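Local structure of alpha-L-rhamnosidase (Streptomyces avermitilis, 3W5M) at residues A[663-666]-A[667-670]. The protein hydrolyses terminal non-reducing alpha-L-rhamnose residues from alpha-L-rhamnosides such as the citrus flavonoid naringin and gum arabic, and binds L-rhamnose through a calcium-dependent carbohydrate-binding module. Residues are numbered along the deposited sequence; the frame is centred on the assembly and turned at random.
Sequences KWLV and DLRD
Lys663 and Asp667, one turn apart on helix 658-671 of the (alpha/alpha)6-barrel that forms the catalytic domain, make an i to i+4 salt bridge, NZ lying 2.8 Å from OD2 and meeting its syn lone pair. With CG anti to the backbone N (chi1 -179°), a bend at chi2 carries the lysine chain across the helix surface to the aspartate, its CE 3.5 Å from the same OD2. The ammonium is buried and also donates to the carbonyls of Trp347 and Ser626, which tie the helix to two loops. The other carboxylate oxygen, OD1, accepts from a water that donates as well to Lys663 O, so both aspartate oxygens are held. An alanine in place of Asp667 would probably cost the buried ammonium this counter-charge and the water one of its two acceptors.

Regular i to i+4 backbone bonds join the two turns; the straightest runs from Arg669 N to Leu665 O (3.0 Å, 175°). That carbonyl oxygen also sits 3.6 Å above the centre of the Arg669 guanidinium, which folds back over it through a bend at chi3 and probably gains from its partial negative charge. The arginine side chain touches helix 713-732.

Among the apolar contacts, Leu668 places CB over one face of the Trp664 indole and its CD2 4.0 Å from CH2. The same methyl meets Leu665 CD2, and Leu665 in turn packs on Pro703 and Leu706 of helix 698-710. Trp664 NE1 donates to Ala682 O, which helps hold the indole; its side chain lies about 8 Å from that of the rhamnose-binding Asp643.

Asp670 pairs with Arg353 through OD2, while a second water bridges its OD1, at 2.7 Å, to Val666 O.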
ATOM      1  N   LYS A 663      -8.826  -0.277   8.769  1.00 18.50           N
ATOM      2  CA  LYS A 663      -7.516  -0.654   9.242  1.00 18.09           C
ATOM      3  C   LYS A 663      -6.573   0.557   9.229  1.00 17.93           C
ATOM      4  O   LYS A 663      -5.872   0.816  10.216  1.00 17.94           O
ATOM      5  CB  LYS A 663      -6.940  -1.780   8.352  1.00 17.96           C
ATOM      6  CG  LYS A 663      -5.578  -2.273   8.788  1.00 19.68           C
ATOM      7  CD  LYS A 663      -4.490  -1.492   8.094  1.00 21.21           C
ATOM      8  CE  LYS A 663      -3.128  -2.078   8.379  1.00 19.62           C
ATOM      9  NZ  LYS A 663      -2.106  -1.226   7.745  1.00 20.38           N
ATOM     10  N   TRP A 664      -6.554   1.294   8.129  1.00 16.50           N
ATOM     11  CA  TRP A 664      -5.628   2.426   8.026  1.00 17.64           C
ATOM     12  C   TRP A 664      -5.952   3.511   9.085  1.00 16.54           C
ATOM     13  O   TRP A 664      -5.047   4.129   9.635  1.00 16.59           O
ATOM     14  CB  TRP A 664      -5.597   3.046   6.635  1.00 17.04           C
ATOM     15  CG  TRP A 664      -4.629   4.208   6.573  1.00 17.68           C
ATOM     16  CD1 TRP A 664      -3.265   4.144   6.587  1.00 17.51           C
ATOM     17  CD2 TRP A 664      -4.969   5.601   6.557  1.00 18.77           C
ATOM     18  NE1 TRP A 664      -2.735   5.419   6.551  1.00 18.16           N
ATOM     19  CE2 TRP A 664      -3.757   6.326   6.517  1.00 18.43           C
ATOM     20  CE3 TRP A 664      -6.176   6.297   6.562  1.00 19.41           C
ATOM     21  CZ2 TRP A 664      -3.717   7.726   6.499  1.00 19.54           C
ATOM     22  CZ3 TRP A 664      -6.141   7.706   6.514  1.00 19.16           C
ATOM     23  CH2 TRP A 664      -4.909   8.395   6.521  1.00 19.43           C
ATOM     24  N   LEU A 665      -7.221   3.735   9.350  1.00 17.76           N
ATOM     25  CA  LEU A 665      -7.570   4.757  10.374  1.00 17.52           C
ATOM     26  C   LEU A 665      -7.114   4.345  11.764  1.00 17.14           C
ATOM     27  O   LEU A 665      -6.817   5.200  12.603  1.00 18.69           O
ATOM     28  CB  LEU A 665      -9.070   5.041  10.364  1.00 18.36           C
ATOM     29  CG  LEU A 665      -9.572   5.809   9.146  1.00 18.48           C
ATOM     30  CD1 LEU A 665     -11.094   5.627   9.041  1.00 19.58           C
ATOM     31  CD2 LEU A 665      -9.167   7.270   9.261  1.00 19.15           C
ATOM     32  N   VAL A 666      -7.040   3.027  12.038  1.00 16.69           N
ATOM     33  CA  VAL A 666      -6.387   2.578  13.234  1.00 17.13           C
ATOM     34  C   VAL A 666      -4.914   2.992  13.241  1.00 18.11           C
ATOM     35  O   VAL A 666      -4.399   3.438  14.292  1.00 19.11           O
ATOM     36  CB  VAL A 666      -6.498   1.042  13.424  1.00 17.72           C
ATOM     37  CG1 VAL A 666      -5.731   0.621  14.674  1.00 18.68           C
ATOM     38  CG2 VAL A 666      -7.965   0.689  13.570  1.00 20.58           C
ATOM     39  N   ASP A 667      -4.242   2.862  12.091  1.00 18.12           N
ATOM     40  CA  ASP A 667      -2.829   3.284  11.980  1.00 18.67           C
ATOM     41  C   ASP A 667      -2.725   4.794  12.221  1.00 17.48           C
ATOM     42  O   ASP A 667      -1.823   5.259  12.925  1.00 20.22           O
ATOM     43  CB  ASP A 667      -2.239   3.016  10.600  1.00 20.98           C
ATOM     44  CG  ASP A 667      -2.159   1.526  10.243  1.00 23.43           C
ATOM     45  OD1 ASP A 667      -1.926   0.673  11.154  1.00 24.49           O
ATOM     46  OD2 ASP A 667      -2.306   1.243   9.019  1.00 24.77           O
ATOM     47  N   LEU A 668      -3.645   5.545  11.642  1.00 17.96           N
ATOM     48  CA  LEU A 668      -3.587   7.002  11.774  1.00 18.24           C
ATOM     49  C   LEU A 668      -3.751   7.435  13.232  1.00 19.20           C
ATOM     50  O   LEU A 668      -2.977   8.260  13.732  1.00 18.74           O
ATOM     51  CB  LEU A 668      -4.644   7.649  10.905  1.00 19.11           C
ATOM     52  CG  LEU A 668      -4.638   9.185  10.921  1.00 19.26           C
ATOM     53  CD1 LEU A 668      -3.378   9.743  10.259  1.00 19.97           C
ATOM     54  CD2 LEU A 668      -5.901   9.665  10.232  1.00 19.82           C
ATOM     55  N   ARG A 669      -4.756   6.884  13.906  1.00 20.15           N
ATOM     56  CA  ARG A 669      -4.917   7.111  15.350  1.00 20.63           C
ATOM     57  C   ARG A 669      -3.777   6.608  16.203  1.00 21.56           C
ATOM     58  O   ARG A 669      -3.448   7.242  17.207  1.00 22.56           O
ATOM     59  CB  ARG A 669      -6.267   6.600  15.865  1.00 19.70           C
ATOM     60  CG  ARG A 669      -7.421   7.457  15.351  1.00 20.07           C
ATOM     61  CD  ARG A 669      -8.773   7.058  15.919  1.00 20.68           C
ATOM     62  NE  ARG A 669      -9.124   5.672  15.568  1.00 21.09           N
ATOM     63  CZ  ARG A 669      -9.857   5.332  14.516  1.00 20.21           C
ATOM     64  NH1 ARG A 669     -10.345   6.252  13.676  1.00 19.65           N
ATOM     65  NH2 ARG A 669     -10.148   4.049  14.325  1.00 19.84           N
ATOM     66  N   ASP A 670      -3.115   5.527  15.807  1.00 20.78           N
ATOM     67  CA  ASP A 670      -1.938   5.048  16.545  1.00 20.76           C
ATOM     68  C   ASP A 670      -0.819   6.083  16.456  1.00 22.68           C
ATOM     69  O   ASP A 670       0.061   6.103  17.326  1.00 25.06           O
ATOM     70  CB  ASP A 670      -1.328   3.772  15.910  1.00 21.68           C
ATOM     71  CG  ASP A 670      -1.981   2.488  16.359  1.00 25.33           C
ATOM     72  OD1 ASP A 670      -2.758   2.471  17.345  1.00 23.85           O
ATOM     73  OD2 ASP A 670      -1.706   1.444  15.704  1.00 24.91           O
TER
HETATM   74  O   HOH W   1      -4.156  -0.877  11.675  1.00 20.78           O
HETATM   75  O   HOH W   2      -5.344   3.205  17.242  1.00 37.88           O